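Local coordinates for protein Cbs-cp12 (Microcystis aeruginosa PCC 7806, PDB 5NMU) that belongs to the CBS-CP12 fusion family of cyanobacteria, forms hexamers, and is probably involved in redox regulation of photosynthesis, at residues L89-V94 with F125-V130; G38-P43 with L115-V120. One frame throughout, in Å; residues are numbered along the deposited sequence.

Interaction 1. Residues L89-V94 with F125-V130; sequences LGVEYV and FKSDFV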
loop_
_atom_site.group_PDB
_atom_site.type_symbol
_atom_site.label_atom_id
_atom_site.label_comp_id
_atom_site.label_asym_id
_atom_site.label_seq_id
_atom_site.Cartn_x
_atom_site.Cartn_y
_atom_site.Cartn_z
ATOM N N LEU A 89 -6.226 -15.195 -23.002
ATOM C CA LEU A 89 -5.045 -14.786 -22.248
ATOM C C LEU A 89 -4.388 -16.005 -21.633
ATOM O O LEU A 89 -5.028 -16.783 -20.923
ATOM C CB LEU A 89 -5.392 -13.750 -21.168
ATOM C CG LEU A 89 -4.217 -13.065 -20.449
ATOM C CD1 LEU A 89 -3.397 -12.249 -21.463
ATOM C CD2 LEU A 89 -4.707 -12.128 -19.361
ATOM N N GLY A 90 -3.119 -16.173 -21.948
ATOM C CA GLY A 90 -2.339 -17.256 -21.410
ATOM C C GLY A 90 -2.323 -17.196 -19.871
ATOM O O GLY A 90 -2.297 -16.135 -19.241
ATOM N N VAL A 91 -2.357 -18.372 -19.275
ATOM C CA VAL A 91 -2.449 -18.497 -17.841
ATOM C C VAL A 91 -1.276 -17.865 -17.059
ATOM O O VAL A 91 -1.450 -17.484 -15.925
ATOM C CB VAL A 91 -2.646 -19.971 -17.439
ATOM C CG1 VAL A 91 -3.981 -20.525 -17.980
ATOM C CG2 VAL A 91 -1.474 -20.833 -17.880
ATOM N N GLU A 92 -0.068 -17.817 -17.614
ATOM C CA GLU A 92 1.034 -17.101 -16.936
ATOM C C GLU A 92 0.695 -15.579 -16.870
ATOM O O GLU A 92 1.019 -14.862 -15.891
ATOM C CB GLU A 92 2.391 -17.364 -17.654
ATOM C CG GLU A 92 2.591 -16.673 -19.022
ATOM C CD GLU A 92 2.056 -17.447 -20.213
ATOM O OE1 GLU A 92 1.007 -18.129 -20.088
ATOM O OE2 GLU A 92 2.711 -17.389 -21.293
ATOM N N TYR A 93 0.020 -15.082 -17.908
ATOM C CA TYR A 93 -0.363 -13.661 -17.882
ATOM C C TYR A 93 -1.506 -13.365 -16.947
ATOM O O TYR A 93 -1.557 -12.301 -16.412
ATOM C CB TYR A 93 -0.646 -13.103 -19.253
ATOM C CG TYR A 93 0.611 -12.991 -20.112
ATOM C CD1 TYR A 93 1.657 -12.217 -19.698
ATOM C CD2 TYR A 93 0.731 -13.628 -21.332
ATOM C CE1 TYR A 93 2.817 -12.081 -20.440
ATOM C CE2 TYR A 93 1.909 -13.484 -22.106
ATOM C CZ TYR A 93 2.942 -12.692 -21.621
ATOM O OH TYR A 93 4.140 -12.490 -22.245
ATOM N N VAL A 94 -2.460 -14.287 -16.796
ATOM C CA VAL A 94 -3.555 -14.037 -15.888
ATOM C C VAL A 94 -2.954 -13.933 -14.454
ATOM O O VAL A 94 -3.415 -13.105 -13.639
ATOM C CB VAL A 94 -4.597 -15.174 -15.863
ATOM C CG1 VAL A 94 -5.681 -14.912 -14.798
ATOM C CG2 VAL A 94 -5.249 -15.365 -17.219
ATOM N N PHE A 125 -5.226 -24.840 -9.101
ATOM C CA PHE A 125 -5.699 -26.172 -9.338
ATOM C C PHE A 125 -5.635 -26.652 -10.779
ATOM O O PHE A 125 -5.622 -27.833 -10.995
ATOM C CB PHE A 125 -7.130 -26.326 -8.829
ATOM C CG PHE A 125 -7.321 -25.996 -7.385
ATOM C CD1 PHE A 125 -6.329 -26.228 -6.438
ATOM C CD2 PHE A 125 -8.540 -25.525 -6.962
ATOM C CE1 PHE A 125 -6.556 -25.997 -5.072
ATOM C CE2 PHE A 125 -8.773 -25.261 -5.626
ATOM C CZ PHE A 125 -7.770 -25.488 -4.677
ATOM N N LYS A 126 -5.625 -25.774 -11.765
ATOM C CA LYS A 126 -5.757 -26.235 -13.151
ATOM C C LYS A 126 -4.734 -25.682 -14.119
ATOM O O LYS A 126 -4.731 -26.050 -15.271
ATOM C CB LYS A 126 -7.187 -25.917 -13.650
ATOM C CG LYS A 126 -8.287 -26.752 -12.997
ATOM C CD LYS A 126 -9.726 -26.250 -13.285
ATOM C CE LYS A 126 -10.139 -25.173 -12.298
ATOM N NZ LYS A 126 -11.277 -24.324 -12.687
ATOM N N SER A 127 -3.860 -24.775 -13.701
ATOM C CA SER A 127 -2.830 -24.297 -14.602
ATOM C C SER A 127 -1.727 -25.355 -14.677
ATOM O O SER A 127 -1.530 -26.163 -13.749
ATOM C CB SER A 127 -2.272 -22.966 -14.100
ATOM O OG SER A 127 -1.234 -22.498 -14.878
ATOM N N ASP A 128 -0.999 -25.304 -15.780
ATOM C CA ASP A 128 0.152 -26.171 -16.059
ATOM C C ASP A 128 1.496 -25.535 -15.625
ATOM O O ASP A 128 2.569 -25.918 -16.113
ATOM C CB ASP A 128 0.173 -26.482 -17.553
ATOM C CG ASP A 128 0.305 -25.209 -18.436
ATOM O OD1 ASP A 128 0.338 -24.073 -17.884
ATOM O OD2 ASP A 128 0.374 -25.337 -19.678
ATOM N N PHE A 129 1.434 -24.561 -14.714
ATOM C CA PHE A 129 2.609 -23.812 -14.251
ATOM C C PHE A 129 3.670 -24.696 -13.591
ATOM O O PHE A 129 4.843 -24.336 -13.604
ATOM C CB PHE A 129 2.212 -22.598 -13.336
ATOM C CG PHE A 129 1.836 -22.968 -11.929
ATOM C CD1 PHE A 129 0.582 -23.497 -11.639
ATOM C CD2 PHE A 129 2.739 -22.815 -10.887
ATOM C CE1 PHE A 129 0.216 -23.829 -10.324
ATOM C CE2 PHE A 129 2.369 -23.140 -9.554
ATOM C CZ PHE A 129 1.120 -23.685 -9.292
ATOM N N VAL A 130 3.296 -25.855 -13.048
ATOM C CA VAL A 130 4.316 -26.760 -12.469
ATOM C C VAL A 130 5.115 -27.451 -13.602
ATOM O O VAL A 130 6.332 -27.466 -13.622
ATOM C CB VAL A 130 3.692 -27.809 -11.530
ATOM C CG1 VAL A 130 4.761 -28.745 -10.962
ATOM C CG2 VAL A 130 2.935 -27.123 -10.377
HETATM O O HOH W 1 -0.362 -19.791 -14.669
#
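V91 turns its CG2 methyl onto the hydroxyl of S127 and, beside it, onto the carboxylate of D128, joining the start of helix 91-101 to the chain that leaves helix 120-126. Both helices belong to the second CBS motif of a CBS pair, and the chain beyond D128 leads on toward the CP12 helices. The backbones come closest at V91 and S127, whose CA atoms lie 6.7 Å apart. Three residues make the contact and bury 92 Å² between them. CG2 of V91 is 3.4 Å from OG of S127 and 3.7 Å from OD1 of D128. With chi1 at -64°, CG2 sits between the backbone N and the carbonyl carbon and faces the loop. D128 reaches it obliquely: its CB does not aim at the helix, but a chi1 of 60° swings the carboxylate back, so that OD1 rather than OD2 does the touching. On the helix side, G90 is the N-cap, and G90 O accepts V94 N at 3.1 Å, closing the first turn. E92 pairs with K134 in a salt bridge. I10 also packs on V91, and L5 lies against D128. V28 of a second subunit meets F129, so the same loop faces the hexamer interface. S127 OG also takes a weak bond from the amide of F129, two residues on, as in an ST turn. No direct hydrogen bond links the segments. Instead one water spans them, 2.9 Å from S127 OG and donating a weak bond to V91 O, 2.8 Å from the water oxygen.

Interaction 2. Residues G38-P43 with L115-V120; sequences GLIVEP and LGIISV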
loop_
_atom_site.group_PDB
_atom_site.type_symbol
_atom_site.label_atom_id
_atom_site.label_comp_id
_atom_site.label_asym_id
_atom_site.label_seq_id
_atom_site.Cartn_x
_atom_site.Cartn_y
_atom_site.Cartn_z
ATOM N N GLY A 38 -16.970 -15.262 -5.821
ATOM C CA GLY A 38 -17.168 -14.014 -6.535
ATOM C C GLY A 38 -18.448 -14.062 -7.340
ATOM O O GLY A 38 -18.804 -15.110 -7.839
ATOM N N LEU A 39 -19.178 -12.953 -7.382
ATOM C CA LEU A 39 -20.319 -12.792 -8.257
ATOM C C LEU A 39 -20.059 -11.629 -9.183
ATOM O O LEU A 39 -19.585 -10.549 -8.773
ATOM C CB LEU A 39 -21.583 -12.438 -7.483
ATOM C CG LEU A 39 -22.112 -13.409 -6.517
ATOM C CD1 LEU A 39 -23.237 -12.731 -5.692
ATOM C CD2 LEU A 39 -22.600 -14.643 -7.273
ATOM N N ILE A 40 -20.425 -11.825 -10.443
ATOM C CA ILE A 40 -20.255 -10.771 -11.422
ATOM C C ILE A 40 -21.504 -9.892 -11.391
ATOM O O ILE A 40 -22.639 -10.389 -11.360
ATOM C CB ILE A 40 -20.066 -11.358 -12.817
ATOM C CG1 ILE A 40 -18.891 -12.321 -12.870
ATOM C CG2 ILE A 40 -19.968 -10.236 -13.823
ATOM C CD1 ILE A 40 -17.604 -11.775 -12.321
ATOM N N VAL A 41 -21.303 -8.587 -11.423
ATOM C CA VAL A 41 -22.404 -7.647 -11.406
ATOM C C VAL A 41 -22.854 -7.318 -12.854
ATOM O O VAL A 41 -22.044 -6.859 -13.720
ATOM C CB VAL A 41 -22.001 -6.364 -10.720
ATOM C CG1 VAL A 41 -23.086 -5.287 -10.893
ATOM C CG2 VAL A 41 -21.705 -6.640 -9.228
ATOM N N GLU A 42 -24.154 -7.434 -13.047
ATOM C CA GLU A 42 -24.782 -7.437 -14.361
ATOM C C GLU A 42 -24.761 -6.024 -14.978
ATOM O O GLU A 42 -25.234 -5.115 -14.364
ATOM C CB GLU A 42 -26.233 -7.936 -14.180
ATOM C CG GLU A 42 -27.074 -7.993 -15.456
ATOM C CD GLU A 42 -28.383 -8.755 -15.256
ATOM O OE1 GLU A 42 -28.842 -8.850 -14.091
ATOM O OE2 GLU A 42 -28.937 -9.262 -16.275
ATOM N N PRO A 43 -24.192 -5.845 -16.182
ATOM C CA PRO A 43 -24.271 -4.560 -16.870
ATOM C C PRO A 43 -25.712 -4.149 -17.043
ATOM O O PRO A 43 -26.563 -4.991 -17.307
ATOM C CB PRO A 43 -23.660 -4.863 -18.240
ATOM C CG PRO A 43 -22.707 -5.989 -17.980
ATOM C CD PRO A 43 -23.385 -6.823 -16.943
ATOM N N LEU A 115 -18.201 -14.831 -20.146
ATOM C CA LEU A 115 -17.989 -16.274 -20.434
ATOM C C LEU A 115 -17.781 -17.135 -19.190
ATOM O O LEU A 115 -17.979 -18.328 -19.231
ATOM C CB LEU A 115 -16.766 -16.466 -21.344
ATOM C CG LEU A 115 -16.815 -15.911 -22.750
ATOM C CD1 LEU A 115 -15.464 -16.122 -23.424
ATOM C CD2 LEU A 115 -17.920 -16.606 -23.548
ATOM N N GLY A 116 -17.314 -16.532 -18.109
ATOM C CA GLY A 116 -16.865 -17.291 -16.970
ATOM C C GLY A 116 -16.250 -16.357 -15.948
ATOM O O GLY A 116 -16.314 -15.112 -16.085
ATOM N N ILE A 117 -15.652 -16.961 -14.921
ATOM C CA ILE A 117 -14.975 -16.244 -13.868
ATOM C C ILE A 117 -13.683 -17.026 -13.597
ATOM O O ILE A 117 -13.670 -18.253 -13.586
ATOM C CB ILE A 117 -15.896 -16.088 -12.644
ATOM C CG1 ILE A 117 -15.294 -15.165 -11.593
ATOM C CG2 ILE A 117 -16.259 -17.445 -12.023
ATOM C CD1 ILE A 117 -16.320 -14.774 -10.505
ATOM N N ILE A 118 -12.589 -16.314 -13.436
ATOM C CA ILE A 118 -11.289 -16.950 -13.222
ATOM C C ILE A 118 -10.648 -16.377 -11.923
ATOM O O ILE A 118 -10.657 -15.144 -11.699
ATOM C CB ILE A 118 -10.388 -16.799 -14.465
ATOM C CG1 ILE A 118 -9.135 -17.672 -14.334
ATOM C CG2 ILE A 118 -9.965 -15.363 -14.705
ATOM C CD1 ILE A 118 -8.354 -17.852 -15.613
ATOM N N SER A 119 -10.096 -17.285 -11.112
ATOM C CA SER A 119 -9.533 -16.941 -9.798
ATOM C C SER A 119 -8.157 -17.566 -9.612
ATOM O O SER A 119 -7.704 -18.407 -10.401
ATOM C CB SER A 119 -10.405 -17.496 -8.686
ATOM O OG SER A 119 -10.236 -18.889 -8.595
ATOM N N VAL A 120 -7.523 -17.105 -8.546
ATOM C CA VAL A 120 -6.284 -17.681 -8.087
ATOM C C VAL A 120 -6.379 -19.170 -7.852
ATOM O O VAL A 120 -5.407 -19.876 -8.163
ATOM C CB VAL A 120 -5.690 -16.944 -6.851
ATOM C CG1 VAL A 120 -5.176 -15.603 -7.317
ATOM C CG2 VAL A 120 -6.685 -16.774 -5.698
#
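G38 O, a backbone carbonyl, lies 3.7 Å from the CD1 methyl of I117, a van der Waals touch where the first CBS motif of the pair meets the second. The strands 38-41 and 113-119 belong to different sheets; no hydrogen bond links 38-43 with 115-120, and their closest CA atoms, those of G38 and I117, are 8.0 Å apart. The joining is done by the I117 side chain, against the backbone of G38 and the side chain of I40. I117 is extended, CG1 anti to its own N (chi1 -172°) and chi2 near 168°, which carries CD1 across the gap. There it also meets CD1 of I40, again at 3.7 Å. I40 is bent instead, with a chi2 of -52°, and the side chains run antiparallel past one another, overlapping at their CD1 methyls, with I40 CD1 4.2 Å from I117 CG1. A CB on G38 would point toward I117, 3.3 Å from its CD1, so the bare backbone probably helps the approach. P107 also packs on I40. Just before I117, L115 and G116 together face V108 in a classic beta bulge. At the far end S119 N-caps helix 120-126: its OG caps a backbone N, and its own N bonds to OD2 of D122.

How the interactions relate
The four segments alternate along the chain, 38-43, 89-94, 115-120 and 125-130, so the two contacts cross along the chain. Interaction 2 joins the sheets of the two CBS motifs; interaction 1 lies within the second motif, on its helical side, with centres about 18 Å apart. Two elements tie them together. Strand 113-119 runs straight into helix 120-126, whose end supplies the loop of interaction 1. Directly, CG1 of V94 packs on CD1 of I118 at 4.1 Å, which places helix 91-101 on the strand that carries I117. Both contacts read as structural packing within the CBS module.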